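Local coordinates for B12-binding domain-containing protein (Kitasatospora setae, PDB 6WTE) that binds cobalamin and a [4Fe-4S] cluster and, as the radical SAM methylase TsrM, probably transfers methyl groups by a non-radical route, at residues S2-P10 against L22-G33. Numbering follows the deposited sequence.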
ATOM      1  N   SER A   2      -2.604  24.365  23.947  1.00 27.72           N
ATOM      2  CA  SER A   2      -1.552  23.390  23.714  1.00 25.35           C
ATOM      3  C   SER A   2      -1.266  23.306  22.224  1.00 21.91           C
ATOM      4  O   SER A   2      -2.159  23.491  21.394  1.00 22.03           O
ATOM      5  CB  SER A   2      -1.935  22.005  24.246  1.00 23.14           C
ATOM      6  OG  SER A   2      -1.108  21.002  23.680  1.00 26.12           O
ATOM      7  N   ARG A   3      -0.006  23.033  21.885  1.00 21.03           N
ATOM      8  CA  ARG A   3       0.379  22.826  20.494  1.00 17.96           C
ATOM      9  C   ARG A   3       0.931  21.422  20.264  1.00 18.79           C
ATOM     10  O   ARG A   3       1.589  21.172  19.249  1.00 19.33           O
ATOM     11  CB  ARG A   3       1.380  23.900  20.054  1.00 21.82           C
ATOM     12  CG  ARG A   3       0.783  25.309  20.072  1.00 25.96           C
ATOM     13  CD  ARG A   3       1.700  26.357  19.451  1.00 33.86           C
ATOM     14  NE  ARG A   3       1.783  26.242  17.992  1.00 39.64           N
ATOM     15  CZ  ARG A   3       0.887  26.744  17.143  1.00 36.56           C
ATOM     16  NH1 ARG A   3      -0.173  27.395  17.602  1.00 40.42           N
ATOM     17  NH2 ARG A   3       1.048  26.593  15.832  1.00 29.55           N
ATOM     18  N   LEU A   4       0.642  20.497  21.176  1.00 17.15           N
ATOM     19  CA  LEU A   4       1.179  19.143  21.130  1.00 15.09           C
ATOM     20  C   LEU A   4       0.239  18.220  20.362  1.00 16.09           C
ATOM     21  O   LEU A   4      -0.941  18.096  20.710  1.00 13.25           O
ATOM     22  CB  LEU A   4       1.399  18.611  22.544  1.00 15.61           C
ATOM     23  CG  LEU A   4       1.822  17.145  22.650  1.00 17.74           C
ATOM     24  CD1 LEU A   4       3.146  16.909  21.928  1.00 17.35           C
ATOM     25  CD2 LEU A   4       1.912  16.720  24.116  1.00 19.00           C
ATOM     26  N   VAL A   5       0.772  17.569  19.329  1.00 12.69           N
ATOM     27  CA  VAL A   5       0.063  16.567  18.543  1.00 13.24           C
ATOM     28  C   VAL A   5       0.756  15.224  18.747  1.00 14.71           C
ATOM     29  O   VAL A   5       1.979  15.123  18.595  1.00 15.42           O
ATOM     30  CB  VAL A   5       0.042  16.922  17.041  1.00 15.12           C
ATOM     31  CG1 VAL A   5      -0.668  15.837  16.258  1.00 14.01           C
ATOM     32  CG2 VAL A   5      -0.613  18.274  16.794  1.00 15.44           C
ATOM     33  N   LEU A   6      -0.019  14.202  19.086  1.00 12.36           N
ATOM     34  CA  LEU A   6       0.479  12.834  19.152  1.00 12.02           C
ATOM     35  C   LEU A   6       0.112  12.102  17.870  1.00 11.95           C
ATOM     36  O   LEU A   6      -1.031  12.193  17.412  1.00 11.46           O
ATOM     37  CB  LEU A   6      -0.111  12.089  20.348  1.00 12.23           C
ATOM     38  CG  LEU A   6       0.111  10.576  20.315  1.00 12.69           C
ATOM     39  CD1 LEU A   6       1.606  10.217  20.462  1.00 12.29           C
ATOM     40  CD2 LEU A   6      -0.747   9.907  21.378  1.00 14.09           C
ATOM     41  N   LEU A   7       1.077  11.380  17.301  1.00 12.23           N
ATOM     42  CA  LEU A   7       0.845  10.502  16.158  1.00 11.19           C
ATOM     43  C   LEU A   7       1.165   9.075  16.579  1.00 13.14           C
ATOM     44  O   LEU A   7       2.246   8.814  17.114  1.00 13.91           O
ATOM     45  CB  LEU A   7       1.696  10.917  14.954  1.00 12.22           C
ATOM     46  CG  LEU A   7       1.490  12.352  14.455  1.00 12.67           C
ATOM     47  CD1 LEU A   7       2.522  12.711  13.389  1.00 11.86           C
ATOM     48  CD2 LEU A   7       0.061  12.501  13.897  1.00 12.62           C
ATOM     49  N   VAL A   8       0.225   8.160  16.349  1.00 14.10           N
ATOM     50  CA  VAL A   8       0.336   6.773  16.794  1.00 12.29           C
ATOM     51  C   VAL A   8       0.481   5.867  15.578  1.00 13.54           C
ATOM     52  O   VAL A   8      -0.325   5.952  14.644  1.00 11.71           O
ATOM     53  CB  VAL A   8      -0.892   6.356  17.620  1.00 12.28           C
ATOM     54  CG1 VAL A   8      -0.790   4.892  18.018  1.00 13.69           C
ATOM     55  CG2 VAL A   8      -1.044   7.249  18.853  1.00 14.33           C
ATOM     56  N   ASN A   9       1.490   4.982  15.602  1.00 11.03           N
ATOM     57  CA  ASN A   9       1.568   3.915  14.615  1.00 11.95           C
ATOM     58  C   ASN A   9       1.033   2.626  15.220  1.00 12.56           C
ATOM     59  O   ASN A   9       1.704   2.030  16.074  1.00 13.99           O
ATOM     60  CB  ASN A   9       2.997   3.706  14.121  1.00 11.94           C
ATOM     61  CG  ASN A   9       3.060   2.663  13.031  1.00 14.58           C
ATOM     62  OD1 ASN A   9       2.099   2.505  12.278  1.00 12.35           O
ATOM     63  ND2 ASN A   9       4.162   1.928  12.954  1.00 14.02           N
ATOM     64  N   PRO A  10      -0.144   2.149  14.815  1.00 13.09           N
ATOM     65  CA  PRO A  10      -0.679   0.893  15.351  1.00 12.21           C
ATOM     66  C   PRO A  10      -0.256  -0.345  14.579  1.00 16.30           C
ATOM     67  O   PRO A  10      -0.686  -1.449  14.933  1.00 15.75           O
ATOM     68  CB  PRO A  10      -2.192   1.118  15.215  1.00 12.17           C
ATOM     69  CG  PRO A  10      -2.294   1.841  13.917  1.00 14.67           C
ATOM     70  CD  PRO A  10      -1.084   2.772  13.871  1.00 14.18           C
ATOM     71  N   LEU A  22       4.040   9.085   9.013  1.00 10.11           N
ATOM     72  CA  LEU A  22       4.225   9.906  10.200  1.00 10.35           C
ATOM     73  C   LEU A  22       5.398  10.869  10.044  1.00 10.54           C
ATOM     74  O   LEU A  22       5.370  11.972  10.605  1.00 13.03           O
ATOM     75  CB  LEU A  22       4.388   9.008  11.433  1.00 10.90           C
ATOM     76  CG  LEU A  22       3.200   8.089  11.773  1.00 11.73           C
ATOM     77  CD1 LEU A  22       3.333   7.505  13.182  1.00 13.03           C
ATOM     78  CD2 LEU A  22       1.857   8.822  11.637  1.00 11.57           C
ATOM     79  N   ASP A  23       6.424  10.500   9.266  1.00 10.52           N
ATOM     80  CA  ASP A  23       7.500  11.450   9.002  1.00 12.66           C
ATOM     81  C   ASP A  23       7.004  12.612   8.149  1.00 12.17           C
ATOM     82  O   ASP A  23       7.397  13.765   8.371  1.00 11.53           O
ATOM     83  CB  ASP A  23       8.684  10.758   8.318  1.00 13.88           C
ATOM     84  CG  ASP A  23       9.627  10.071   9.301  1.00 11.93           C
ATOM     85  OD1 ASP A  23       9.586  10.365  10.520  1.00 16.14           O
ATOM     86  OD2 ASP A  23      10.449   9.246   8.843  1.00 12.18           O
ATOM     87  N   VAL A  24       6.152  12.326   7.160  1.00 10.91           N
ATOM     88  CA  VAL A  24       5.562  13.389   6.349  1.00 10.75           C
ATOM     89  C   VAL A  24       4.729  14.319   7.225  1.00 12.94           C
ATOM     90  O   VAL A  24       4.845  15.549   7.145  1.00 12.75           O
ATOM     91  CB  VAL A  24       4.709  12.793   5.212  1.00 10.13           C
ATOM     92  CG1 VAL A  24       4.138  13.907   4.346  1.00 13.02           C
ATOM     93  CG2 VAL A  24       5.525  11.820   4.359  1.00 10.03           C
ATOM     94  N   LEU A  25       3.876  13.740   8.071  1.00 10.45           N
ATOM     95  CA  LEU A  25       2.999  14.550   8.915  1.00 10.58           C
ATOM     96  C   LEU A  25       3.792  15.325   9.956  1.00 12.96           C
ATOM     97  O   LEU A  25       3.468  16.483  10.250  1.00 13.76           O
ATOM     98  CB  LEU A  25       1.958  13.661   9.592  1.00 10.44           C
ATOM     99  CG  LEU A  25       1.035  12.873   8.675  1.00 10.16           C
ATOM    100  CD1 LEU A  25       0.091  12.022   9.527  1.00 13.67           C
ATOM    101  CD2 LEU A  25       0.246  13.819   7.780  1.00 12.98           C
ATOM    102  N   THR A  26       4.825  14.701  10.531  1.00 11.83           N
ATOM    103  CA  THR A  26       5.645  15.384  11.526  1.00 13.45           C
ATOM    104  C   THR A  26       6.305  16.618  10.926  1.00 14.15           C
ATOM    105  O   THR A  26       6.288  17.696  11.523  1.00 12.91           O
ATOM    106  CB  THR A  26       6.697  14.430  12.096  1.00 13.29           C
ATOM    107  OG1 THR A  26       6.052  13.380  12.833  1.00 13.59           O
ATOM    108  CG2 THR A  26       7.684  15.181  13.003  1.00 13.33           C
ATOM    109  N   THR A  27       6.872  16.481   9.722  1.00 12.05           N
ATOM    110  CA  THR A  27       7.553  17.613   9.096  1.00 15.31           C
ATOM    111  C   THR A  27       6.607  18.794   8.921  1.00 15.67           C
ATOM    112  O   THR A  27       6.927  19.925   9.303  1.00 14.97           O
ATOM    113  CB  THR A  27       8.137  17.195   7.746  1.00 14.47           C
ATOM    114  OG1 THR A  27       9.174  16.233   7.961  1.00 19.63           O
ATOM    115  CG2 THR A  27       8.717  18.399   7.008  1.00 15.99           C
ATOM    116  N   ALA A  28       5.425  18.540   8.355  1.00 13.73           N
ATOM    117  CA  ALA A  28       4.474  19.614   8.099  1.00 14.18           C
ATOM    118  C   ALA A  28       4.016  20.262   9.399  1.00 12.44           C
ATOM    119  O   ALA A  28       3.968  21.492   9.513  1.00 12.36           O
ATOM    120  CB  ALA A  28       3.281  19.068   7.320  1.00 14.84           C
ATOM    121  N   LEU A  29       3.672  19.445  10.392  1.00 11.76           N
ATOM    122  CA  LEU A  29       3.188  19.994  11.654  1.00 13.54           C
ATOM    123  C   LEU A  29       4.273  20.797  12.359  1.00 14.54           C
ATOM    124  O   LEU A  29       4.013  21.897  12.858  1.00 15.25           O
ATOM    125  CB  LEU A  29       2.683  18.867  12.545  1.00 12.22           C
ATOM    126  CG  LEU A  29       1.313  18.293  12.195  1.00 13.04           C
ATOM    127  CD1 LEU A  29       1.110  17.020  12.988  1.00 12.28           C
ATOM    128  CD2 LEU A  29       0.221  19.315  12.500  1.00 12.70           C
ATOM    129  N   GLU A  30       5.503  20.277  12.388  1.00 12.66           N
ATOM    130  CA  GLU A  30       6.593  21.020  13.016  1.00 16.74           C
ATOM    131  C   GLU A  30       6.868  22.329  12.286  1.00 18.42           C
ATOM    132  O   GLU A  30       7.117  23.361  12.922  1.00 17.26           O
ATOM    133  CB  GLU A  30       7.856  20.158  13.068  1.00 14.61           C
ATOM    134  CG  GLU A  30       7.779  19.018  14.070  1.00 17.15           C
ATOM    135  CD  GLU A  30       9.069  18.223  14.150  1.00 20.96           C
ATOM    136  OE1 GLU A  30       9.867  18.292  13.195  1.00 16.98           O
ATOM    137  OE2 GLU A  30       9.279  17.530  15.168  1.00 23.56           O
ATOM    138  N   ASP A  31       6.824  22.311  10.949  1.00 15.79           N
ATOM    139  CA  ASP A  31       7.064  23.529  10.184  1.00 18.14           C
ATOM    140  C   ASP A  31       5.990  24.581  10.427  1.00 18.60           C
ATOM    141  O   ASP A  31       6.255  25.773  10.240  1.00 19.70           O
ATOM    142  CB  ASP A  31       7.163  23.212   8.687  1.00 21.78           C
ATOM    143  CG  ASP A  31       8.453  22.492   8.318  1.00 21.62           C
ATOM    144  OD1 ASP A  31       9.307  22.275   9.205  1.00 22.54           O
ATOM    145  OD2 ASP A  31       8.618  22.144   7.133  1.00 23.73           O
ATOM    146  N   GLU A  32       4.791  24.171  10.835  1.00 16.48           N
ATOM    147  CA  GLU A  32       3.706  25.088  11.159  1.00 20.46           C
ATOM    148  C   GLU A  32       3.662  25.455  12.636  1.00 19.94           C
ATOM    149  O   GLU A  32       2.694  26.081  13.080  1.00 21.01           O
ATOM    150  CB  GLU A  32       2.363  24.489  10.736  1.00 19.34           C
ATOM    151  CG  GLU A  32       2.178  24.404   9.229  1.00 21.45           C
ATOM    152  CD  GLU A  32       2.101  25.769   8.571  1.00 29.84           C
ATOM    153  OE1 GLU A  32       1.608  26.718   9.217  1.00 33.55           O
ATOM    154  OE2 GLU A  32       2.539  25.893   7.409  1.00 38.47           O
ATOM    155  N   GLY A  33       4.678  25.076  13.404  1.00 18.15           N
ATOM    156  CA  GLY A  33       4.796  25.520  14.776  1.00 20.35           C
ATOM    157  C   GLY A  33       4.237  24.592  15.828  1.00 20.86           C
ATOM    158  O   GLY A  33       4.132  25.002  16.993  1.00 20.54           O
TER
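The first beta-alpha-beta unit of the B12-binding domain brings V5, L7 and N9 of strand 4-9 against L22, L25, T26 and L29 of helix 20-31. The two short axes run antiparallel, 10.0 Å apart. L7 CB meets L22 CD2 at 3.9 Å. With CG anti to the carbonyl carbon (chi1 -58°), L7 CD1 reaches the helix, 3.6 Å from T26 OG1 and 4.0 Å from L25 CB. T26 OG1 is itself hydrogen-bonded to L22 O, which also accepts from T26 N on the opposite face of its carbonyl plane. V5 and L29 cross at about a right angle, with V5 CG1 3.9 Å from L29 CD1. The other branch of L22, CD1, lies against N9 CB; the N9 amide is held by D40 through ND2.

At the helix end, R3 bends at chi3 and gives NE to G33 O at 2.8 Å, nearly straight at 173°. NE approaches from above the G33 carbonyl plane. NH2 adds a weak bond to E32 O. With an alanine here, G33 O would probably lose its straight donor, and the cation-pi contact of R3 with F34 would go too. G33, with positive phi, is the C-prime residue of the Schellman motif ending the helix. V24 and L25 also touch cobalamin, so the helix packed on the strand lines the cofactor pocket too, in keeping with the Rossmann-like fold of B12-binding domains.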